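Local coordinates for protein glucose-1-phosphate thymidylyltransferase (Bacillus anthracis, PDB 4ECM) that catalyses transfer of a thymidylyl group from dTTP to glucose-1-phosphate, giving dTDP-glucose and pyrophosphate, in the pathway to dTDP-L-rhamnose, at residues 43-47 against 48-52; 200-203 against 204-208; 147-151 against 152-156. One frame throughout, in Å; residues are numbered along the deposited sequence.

Overall arrangement
All three contacts are local, each within one continuous stretch of chain. Interaction 1 is buried and lies at the ligand site. Its polar side chains hold the chain turn and reach both bound ligands. Interactions 2 and 3 lie on the opposite side of the chain's centre, about 30 and 32 Å from interaction 1 between centres. Interaction 2 is a short helix, apolar on one side and polar on the other. Interaction 3 is an exposed to partly exposed loop leading into a buried sheet strand, held by a glutamine amide. Interactions 2 and 3 touch through a salt bridge between Lys201 NZ and Glu151 OE1. Neither of these two contacts a bound ligand.

Interaction 1: 43-47 against 48-52; sequences KVTNK and HLLPV. With DAU (2'deoxy-thymidine-5'-diphospho-alpha-D-glucose), chain B; POP (pyrophosphate 2-), chain C.
Asn46 and His48 form the main polar pair across this tight turn. Thr45 and Asn46 are modelled in two conformations, and one of each is described. In the conformer described, Asn46 OD1 accepts two bent hydrogen bonds from His48. One comes from the backbone, with Asn46 OD1 to His48 N at 3.2 Å. The other comes from the ring, with Asn46 OD1 to His48 ND1 at 3.3 Å. Both donors approach from the same face of the amide. The Asn46 amide and the His48 ring are turned 48° apart. With CG of Asn46 anti to the backbone N (chi1 179°), the amide swings over to His48.

Backbone bonds close the turn. Leu49 N binds Asn46 O at 3.0 Å, and Leu50 N binds Lys47 O at 3.0 Å.

Apolar contacts are few. Thr45 CG2 rests against Leu49 CB at 3.8 Å and Leu50 CD2 at 4.0 Å. Leu49 then packs on helix 82-89 through Val85 and Phe88.

The ligand contacts lie at the far ends of Lys47 and His48. Asn46 holds one edge of the imidazole, which limits its rotation. At the other nitrogen, His48 NE2 is hydrogen-bonded to the deoxyribose O3' of the sugar nucleotide, modelled short at 2.5 Å; either atom could be the donor. The Lys47 chain bends at chi3 (61°) and brings NZ to pyrophosphate O4. That hydrogen bond is modelled very short, so its exact length is doubtful. Lys47 NZ also makes a salt bridge to Asp132. Arg37, Ser36 and the backbone N of Gly35 also bind the pyrophosphate. This is the active-site pocket of a nucleotidyltransferase, where a 3-10 turn presents a lysine to pyrophosphate and a histidine to the nucleotide sugar.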
loop_
_atom_site.group_PDB
_atom_site.type_symbol
_atom_site.label_atom_id
_atom_site.label_comp_id
_atom_site.label_asym_id
_atom_site.label_seq_id
_atom_site.Cartn_x
_atom_site.Cartn_y
_atom_site.Cartn_z
ATOM N N LYS A 43 -13.913 -1.378 -1.596
ATOM C CA LYS A 43 -13.352 -2.144 -0.476
ATOM C C LYS A 43 -11.905 -1.793 -0.214
ATOM O O LYS A 43 -11.491 -1.637 0.927
ATOM C CB LYS A 43 -13.440 -3.645 -0.782
ATOM C CG LYS A 43 -12.884 -4.589 0.291
ATOM C CD LYS A 43 -13.252 -6.057 -0.074
ATOM C CE LYS A 43 -12.740 -7.092 0.918
ATOM N NZ LYS A 43 -13.097 -8.501 0.466
ATOM N N VAL A 44 -11.145 -1.671 -1.286
ATOM C CA VAL A 44 -9.734 -1.386 -1.201
ATOM C C VAL A 44 -9.367 0.027 -1.630
ATOM O O VAL A 44 -8.547 0.680 -0.984
ATOM C CB VAL A 44 -8.935 -2.362 -2.114
ATOM C CG1 VAL A 44 -7.458 -1.974 -2.186
ATOM C CG2 VAL A 44 -9.118 -3.822 -1.646
ATOM N N THR A 45 -9.944 0.446 -2.749
ATOM C CA THR A 45 -9.546 1.669 -3.442
ATOM C C THR A 45 -9.776 3.039 -2.800
ATOM O O THR A 45 -8.852 3.633 -2.250
ATOM C CB THR A 45 -10.144 1.659 -4.863
ATOM O OG1 THR A 45 -9.632 0.519 -5.575
ATOM C CG2 THR A 45 -9.791 2.943 -5.617
ATOM N N ASN A 46 -10.998 3.533 -2.922
ATOM C CA ASN A 46 -11.398 4.882 -2.500
ATOM C C ASN A 46 -12.192 5.387 -3.692
ATOM O O ASN A 46 -11.706 5.351 -4.820
ATOM C CB ASN A 46 -10.216 5.801 -2.195
ATOM C CG ASN A 46 -10.661 7.215 -1.781
ATOM O OD1 ASN A 46 -10.938 8.072 -2.624
ATOM N ND2 ASN A 46 -10.707 7.459 -0.479
ATOM N N LYS A 47 -13.419 5.821 -3.449
ATOM C CA LYS A 47 -14.332 6.195 -4.535
ATOM C C LYS A 47 -13.755 7.162 -5.561
ATOM O O LYS A 47 -13.919 6.959 -6.743
ATOM C CB LYS A 47 -15.610 6.789 -3.924
ATOM C CG LYS A 47 -16.518 7.482 -4.912
ATOM C CD LYS A 47 -17.857 7.899 -4.308
ATOM C CE LYS A 47 -17.730 8.865 -3.171
ATOM N NZ LYS A 47 -19.057 9.495 -2.839
ATOM N N HIS A 48 -13.012 8.156 -5.087
ATOM C CA HIS A 48 -12.486 9.201 -5.930
ATOM C C HIS A 48 -11.318 8.782 -6.793
ATOM O O HIS A 48 -10.799 9.597 -7.535
ATOM C CB HIS A 48 -12.153 10.426 -5.079
ATOM C CG HIS A 48 -13.259 10.789 -4.145
ATOM N ND1 HIS A 48 -13.275 10.389 -2.825
ATOM C CD2 HIS A 48 -14.435 11.423 -4.363
ATOM C CE1 HIS A 48 -14.401 10.798 -2.265
ATOM N NE2 HIS A 48 -15.117 11.436 -3.175
ATOM N N LEU A 49 -10.904 7.526 -6.690
ATOM C CA LEU A 49 -9.866 7.009 -7.547
ATOM C C LEU A 49 -10.463 5.998 -8.537
ATOM O O LEU A 49 -9.730 5.392 -9.325
ATOM C CB LEU A 49 -8.737 6.378 -6.743
ATOM C CG LEU A 49 -8.036 7.326 -5.772
ATOM C CD1 LEU A 49 -6.899 6.581 -5.029
ATOM C CD2 LEU A 49 -7.499 8.586 -6.500
ATOM N N LEU A 50 -11.787 5.827 -8.503
ATOM C CA LEU A 50 -12.468 4.954 -9.459
ATOM C C LEU A 50 -12.584 5.674 -10.808
ATOM O O LEU A 50 -12.633 6.905 -10.875
ATOM C CB LEU A 50 -13.865 4.580 -8.959
ATOM C CG LEU A 50 -13.943 3.767 -7.661
ATOM C CD1 LEU A 50 -15.417 3.470 -7.318
ATOM C CD2 LEU A 50 -13.147 2.468 -7.767
ATOM N N PRO A 51 -12.637 4.917 -11.893
ATOM C CA PRO A 51 -12.734 5.557 -13.191
ATOM C C PRO A 51 -14.028 6.327 -13.440
ATOM O O PRO A 51 -15.115 5.876 -13.040
ATOM C CB PRO A 51 -12.698 4.370 -14.172
ATOM C CG PRO A 51 -12.120 3.272 -13.427
ATOM C CD PRO A 51 -12.470 3.464 -12.003
ATOM N N VAL A 52 -13.876 7.488 -14.079
ATOM C CA VAL A 52 -14.974 8.290 -14.604
ATOM C C VAL A 52 -14.469 8.691 -15.998
ATOM O O VAL A 52 -13.706 9.665 -16.161
ATOM C CB VAL A 52 -15.312 9.495 -13.751
ATOM C CG1 VAL A 52 -16.308 10.396 -14.496
ATOM C CG2 VAL A 52 -15.889 9.032 -12.367
HETATM O O6 DAU B . -23.697 15.923 -4.521
HETATM C C6 DAU B . -24.335 17.128 -4.093
HETATM C C5 DAU B . -24.812 16.971 -2.656
HETATM O O5 DAU B . -23.680 16.611 -1.869
HETATM C C4 DAU B . -25.456 18.257 -2.127
HETATM O O4 DAU B . -26.636 18.571 -2.857
HETATM C C3 DAU B . -25.815 18.157 -0.647
HETATM O O3 DAU B . -26.296 19.442 -0.198
HETATM C C2 DAU B . -24.558 17.737 0.125
HETATM O O2 DAU B . -24.855 17.520 1.517
HETATM C C1 DAU B . -23.945 16.474 -0.467
HETATM O O1 DAU B . -24.830 15.382 -0.246
HETATM P P2 DAU B . -24.284 13.863 -0.243
HETATM O O3P DAU B . -24.021 13.385 -1.651
HETATM O O4P DAU B . -25.182 13.086 0.678
HETATM O OPP DAU B . -22.830 14.028 0.446
HETATM P P DAU B . -21.840 12.781 0.667
HETATM O O1P DAU B . -22.042 11.784 -0.449
HETATM O O2P DAU B . -21.947 12.358 2.087
HETATM O "O5'" DAU B . -20.389 13.445 0.433
HETATM C "C5'" DAU B . -20.010 13.836 -0.870
HETATM C "C4'" DAU B . -18.507 14.054 -1.046
HETATM O "O4'" DAU B . -17.887 14.747 0.035
HETATM C "C3'" DAU B . -17.742 12.768 -1.271
HETATM O "O3'" DAU B . -17.018 12.963 -2.490
HETATM C "C2'" DAU B . -16.798 12.635 -0.100
HETATM C "C1'" DAU B . -16.770 14.027 0.516
HETATM N N11 DAU B . -16.933 14.090 1.978
HETATM C C61 DAU B . -18.108 13.534 2.545
HETATM C C51 DAU B . -18.176 13.255 3.895
HETATM C C5A DAU B . -19.474 12.765 4.504
HETATM C C21 DAU B . -15.774 14.147 2.776
HETATM O O21 DAU B . -14.642 14.601 2.218
HETATM N N31 DAU B . -15.806 13.885 4.106
HETATM C C41 DAU B . -16.943 13.440 4.700
HETATM O O41 DAU B . -16.952 13.164 6.024
HETATM P P1 POP C . -20.789 6.781 1.304
HETATM O O1 POP C . -20.793 6.141 2.669
HETATM O O2 POP C . -21.057 5.764 0.226
HETATM O O3 POP C . -21.875 7.822 1.284
HETATM O O POP C . -19.336 7.454 1.060
HETATM P P2 POP C . -19.152 8.987 0.562
HETATM O O4 POP C . -20.054 9.220 -0.628
HETATM O O5 POP C . -17.721 9.206 0.139
HETATM O O6 POP C . -19.536 9.973 1.659
#

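Interaction 2: 200-203 against 204-208; sequences SKVF and SYIKE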
loop_
_atom_site.group_PDB
_atom_site.type_symbol
_atom_site.label_atom_id
_atom_site.label_comp_id
_atom_site.label_asym_id
_atom_site.label_seq_id
_atom_site.Cartn_x
_atom_site.Cartn_y
_atom_site.Cartn_z
ATOM N N SER A 200 -13.221 33.630 3.628
ATOM C CA SER A 200 -12.599 33.011 4.801
ATOM C C SER A 200 -13.459 33.009 6.072
ATOM O O SER A 200 -13.076 32.392 7.060
ATOM C CB SER A 200 -11.259 33.684 5.095
ATOM O OG SER A 200 -11.466 35.036 5.454
ATOM N N LYS A 201 -14.617 33.655 6.049
ATOM C CA LYS A 201 -15.470 33.698 7.228
ATOM C C LYS A 201 -16.137 32.363 7.521
ATOM O O LYS A 201 -16.632 32.148 8.627
ATOM C CB LYS A 201 -16.533 34.796 7.099
ATOM C CG LYS A 201 -15.936 36.212 7.055
ATOM C CD LYS A 201 -17.013 37.300 7.173
ATOM C CE LYS A 201 -16.384 38.714 7.211
ATOM N NZ LYS A 201 -17.410 39.819 7.166
ATOM N N VAL A 202 -16.131 31.453 6.548
ATOM C CA VAL A 202 -16.778 30.167 6.733
ATOM C C VAL A 202 -16.193 29.389 7.923
ATOM O O VAL A 202 -16.926 28.690 8.642
ATOM C CB VAL A 202 -16.722 29.315 5.446
ATOM C CG1 VAL A 202 -15.276 29.022 5.044
ATOM C CG2 VAL A 202 -17.524 28.007 5.610
ATOM N N PHE A 203 -14.893 29.540 8.159
ATOM C CA PHE A 203 -14.224 28.793 9.230
ATOM C C PHE A 203 -14.673 29.184 10.627
ATOM O O PHE A 203 -14.832 28.310 11.490
ATOM C CB PHE A 203 -12.693 28.872 9.090
ATOM C CG PHE A 203 -12.203 28.383 7.765
ATOM C CD1 PHE A 203 -12.338 27.045 7.419
ATOM C CD2 PHE A 203 -11.646 29.253 6.852
ATOM C CE1 PHE A 203 -11.926 26.589 6.175
ATOM C CE2 PHE A 203 -11.223 28.801 5.617
ATOM C CZ PHE A 203 -11.366 27.460 5.280
ATOM N N SER A 204 -14.876 30.476 10.855
ATOM C CA SER A 204 -15.351 30.941 12.156
ATOM C C SER A 204 -16.754 30.379 12.438
ATOM O O SER A 204 -17.090 30.077 13.582
ATOM C CB SER A 204 -15.367 32.462 12.207
ATOM O OG SER A 204 -16.214 32.953 11.188
ATOM N N TYR A 205 -17.567 30.228 11.398
ATOM C CA TYR A 205 -18.884 29.648 11.587
ATOM C C TYR A 205 -18.826 28.126 11.743
ATOM O O TYR A 205 -19.616 27.562 12.509
ATOM C CB TYR A 205 -19.869 30.004 10.471
ATOM C CG TYR A 205 -21.241 29.422 10.776
ATOM C CD1 TYR A 205 -22.095 30.047 11.691
ATOM C CD2 TYR A 205 -21.662 28.223 10.200
ATOM C CE1 TYR A 205 -23.350 29.505 12.002
ATOM C CE2 TYR A 205 -22.916 27.673 10.502
ATOM C CZ TYR A 205 -23.753 28.320 11.403
ATOM O OH TYR A 205 -24.992 27.785 11.705
ATOM N N ILE A 206 -17.925 27.448 11.024
ATOM C CA ILE A 206 -17.821 25.989 11.164
ATOM C C ILE A 206 -17.583 25.615 12.630
ATOM O O ILE A 206 -17.986 24.539 13.064
ATOM C CB ILE A 206 -16.716 25.355 10.288
ATOM C CG1 ILE A 206 -17.096 25.412 8.811
ATOM C CG2 ILE A 206 -16.499 23.873 10.665
ATOM C CD1 ILE A 206 -16.072 24.794 7.913
ATOM N N LYS A 207 -16.965 26.521 13.390
ATOM C CA LYS A 207 -16.688 26.296 14.810
ATOM C C LYS A 207 -17.937 26.200 15.708
ATOM O O LYS A 207 -17.850 25.673 16.821
ATOM C CB LYS A 207 -15.724 27.362 15.326
ATOM C CG LYS A 207 -14.353 27.214 14.698
ATOM C CD LYS A 207 -13.454 28.398 14.952
ATOM C CE LYS A 207 -12.136 28.218 14.212
ATOM N NZ LYS A 207 -11.240 29.392 14.353
ATOM N N GLU A 208 -19.079 26.692 15.234
ATOM C CA GLU A 208 -20.317 26.628 16.019
ATOM C C GLU A 208 -21.082 25.355 15.608
ATOM O O GLU A 208 -22.172 25.400 15.035
ATOM C CB GLU A 208 -21.132 27.913 15.837
ATOM C CG GLU A 208 -20.264 29.201 15.865
ATOM C CD GLU A 208 -19.237 29.234 17.003
ATOM O OE1 GLU A 208 -19.533 28.736 18.107
ATOM O OE2 GLU A 208 -18.132 29.775 16.787
HETATM O O HOH W 1 -13.350 32.364 9.670
#
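Ile206 meets Val202 and Phe203 one helical turn earlier. Its CB starts over the backbone, 3.7 Å from Phe203 O. CG1 comes next and lies 3.3 Å from Val202 O. The same CG1 touches Val202 CG2 at 4.1 Å, and the two side chains lie side by side, pointing the same way. At the tip, CD1 reaches the Phe203 ring obliquely, 4.4 Å from Phe203 CD1. This CD1 also lies 4.1 Å from Val202 O. The first torsion puts CG1 anti to the carbonyl carbon (chi1 -70°), which turns the chain back along the helix toward these partners.

Val202 CG1 covers one face of the Phe203 ring, sitting 3.9 Å above its plane over the centre. Val202 and Ile206 also face Leu114 of helix 110-115 and Ile222 of helix 219-228. Phe203 packs on Met126 of strand 125-130.

The polar side is different. Ser204 OG folds back and donates to Lys201 O at 2.7 Å. A water bridges Ser200 O and Ser204 N at the start of the turn. Lys201 NZ pairs with Glu151, and Lys207 NZ with Glu118.

Ile206 N donates to Val202 O at 2.9 Å. This i to i+4 bond is the firm one, and the flanking two are weak, as expected in so short a helix. Helix 202-206 is a short amphipathic helix laid against the sheet and its flanking helices.

Interaction 3: 147-151 against 152-156; sequences TNQKE and GAKVL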
loop_
_atom_site.group_PDB
_atom_site.type_symbol
_atom_site.label_atom_id
_atom_site.label_comp_id
_atom_site.label_asym_id
_atom_site.label_seq_id
_atom_site.Cartn_x
_atom_site.Cartn_y
_atom_site.Cartn_z
ATOM N N THR A 147 -15.316 36.758 -7.450
ATOM C CA THR A 147 -14.171 37.633 -7.177
ATOM C C THR A 147 -14.604 39.102 -7.176
ATOM O O THR A 147 -13.962 39.943 -6.556
ATOM C CB THR A 147 -13.019 37.392 -8.185
ATOM O OG1 THR A 147 -12.509 36.058 -8.023
ATOM C CG2 THR A 147 -11.887 38.381 -7.964
ATOM N N ASN A 148 -15.708 39.393 -7.862
ATOM C CA ASN A 148 -16.288 40.730 -7.900
ATOM C C ASN A 148 -17.364 40.928 -6.838
ATOM O O ASN A 148 -17.982 41.979 -6.791
ATOM C CB ASN A 148 -16.874 41.028 -9.276
ATOM C CG ASN A 148 -15.822 41.430 -10.259
ATOM O OD1 ASN A 148 -15.048 42.348 -10.004
ATOM N ND2 ASN A 148 -15.784 40.757 -11.395
ATOM N N GLN A 149 -17.566 39.929 -5.979
ATOM C CA GLN A 149 -18.588 40.000 -4.942
ATOM C C GLN A 149 -17.912 40.478 -3.661
ATOM O O GLN A 149 -16.934 39.883 -3.228
ATOM C CB GLN A 149 -19.237 38.623 -4.780
ATOM C CG GLN A 149 -20.352 38.539 -3.763
ATOM C CD GLN A 149 -20.942 37.144 -3.709
ATOM O OE1 GLN A 149 -21.199 36.541 -4.743
ATOM N NE2 GLN A 149 -21.174 36.633 -2.501
ATOM N N LYS A 150 -18.433 41.556 -3.072
ATOM C CA LYS A 150 -17.828 42.182 -1.905
ATOM C C LYS A 150 -17.453 41.184 -0.825
ATOM O O LYS A 150 -16.341 41.209 -0.325
ATOM C CB LYS A 150 -18.717 43.300 -1.323
ATOM C CG LYS A 150 -18.058 43.997 -0.127
ATOM C CD LYS A 150 -18.679 45.348 0.207
ATOM C CE LYS A 150 -20.141 45.241 0.606
ATOM N NZ LYS A 150 -20.668 46.557 1.085
ATOM N N GLU A 151 -18.394 40.327 -0.459
ATOM C CA GLU A 151 -18.123 39.279 0.499
ATOM C C GLU A 151 -19.167 38.189 0.384
ATOM O O GLU A 151 -20.087 38.286 -0.410
ATOM C CB GLU A 151 -18.159 39.830 1.921
ATOM C CG GLU A 151 -19.559 40.261 2.369
ATOM C CD GLU A 151 -19.616 40.587 3.851
ATOM O OE1 GLU A 151 -19.181 39.736 4.684
ATOM O OE2 GLU A 151 -20.115 41.689 4.176
ATOM N N GLY A 152 -19.014 37.148 1.194
ATOM C CA GLY A 152 -20.008 36.096 1.269
ATOM C C GLY A 152 -19.678 34.772 0.630
ATOM O O GLY A 152 -18.567 34.257 0.764
ATOM N N ALA A 153 -20.673 34.225 -0.064
ATOM C CA ALA A 153 -20.575 32.926 -0.681
ATOM C C ALA A 153 -21.414 32.876 -1.933
ATOM O O ALA A 153 -22.223 33.788 -2.207
ATOM C CB ALA A 153 -21.047 31.840 0.305
ATOM N N LYS A 154 -21.220 31.796 -2.674
ATOM C CA LYS A 154 -21.947 31.523 -3.895
ATOM C C LYS A 154 -22.127 30.014 -4.043
ATOM O O LYS A 154 -21.206 29.235 -3.780
ATOM C CB LYS A 154 -21.196 32.088 -5.113
ATOM C CG LYS A 154 -21.842 31.770 -6.473
ATOM C CD LYS A 154 -21.059 32.353 -7.659
ATOM C CE LYS A 154 -21.110 33.903 -7.741
ATOM N NZ LYS A 154 -22.461 34.499 -7.972
ATOM N N VAL A 155 -23.325 29.619 -4.446
ATOM C CA VAL A 155 -23.671 28.222 -4.683
ATOM C C VAL A 155 -24.119 28.114 -6.131
ATOM O O VAL A 155 -24.587 29.113 -6.726
ATOM C CB VAL A 155 -24.770 27.707 -3.715
ATOM C CG1 VAL A 155 -24.234 27.681 -2.288
ATOM C CG2 VAL A 155 -26.047 28.560 -3.809
ATOM N N LEU A 156 -23.933 26.925 -6.704
ATOM C CA LEU A 156 -24.271 26.650 -8.098
ATOM C C LEU A 156 -25.389 25.621 -8.113
ATOM O O LEU A 156 -25.276 24.568 -7.479
ATOM C CB LEU A 156 -23.052 26.128 -8.852
ATOM C CG LEU A 156 -21.804 27.018 -8.781
ATOM C CD1 LEU A 156 -20.666 26.450 -9.667
ATOM C CD2 LEU A 156 -22.121 28.467 -9.165
HETATM O O HOH W 2 -21.530 37.159 -7.386
#
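Gln149 reaches across the loop and holds the start of the strand with its side-chain amide. This is the tight part. NE2 of Gln149 donates to Ala153 O at 3.0 Å, and the bond is nearly straight (175°). The acceptor lies in the plane of the amide, while the amide nitrogen stands above the carbonyl plane of Ala153. The second N-H of Gln149 NE2 goes to Glu151 O at 2.9 Å. Two bonds at one nitrogen fix the rotation of the amide. With CG anti to the backbone N (chi1 -178°) and the chain extended, the group spans the bend. Gly152 lies between the two carbonyls, with a positive phi (106°), and its N is hydrogen-bonded to Asp199.

The stretch joins helix 140-147 to strand 153-159. That strand belongs to the mixed sheet of the nucleotidyltransferase fold. It runs antiparallel to strand 190-198 and parallel to strand 232-236, and Ala153 and Val155 bond to the backbone of the latter.

The direct contact between Gln149 and Lys154 is loose. Gln149 OE1 comes no nearer to Lys154 than 4.0 Å, at CE. OE1 itself is held by a water and by Thr233. The water joins the two side chains, 2.7 Å from Gln149 OE1 and 2.9 Å from Lys154 NZ. Thr233 also binds Lys154 NZ. The lysine chain folds at chi3 and chi4, and its NZ pairs with Glu145 and also binds Asn235. Toward solvent, Gln149 and Glu151 are partly exposed, and Glu151 OE1 forms salt bridges with Lys201 and Arg229.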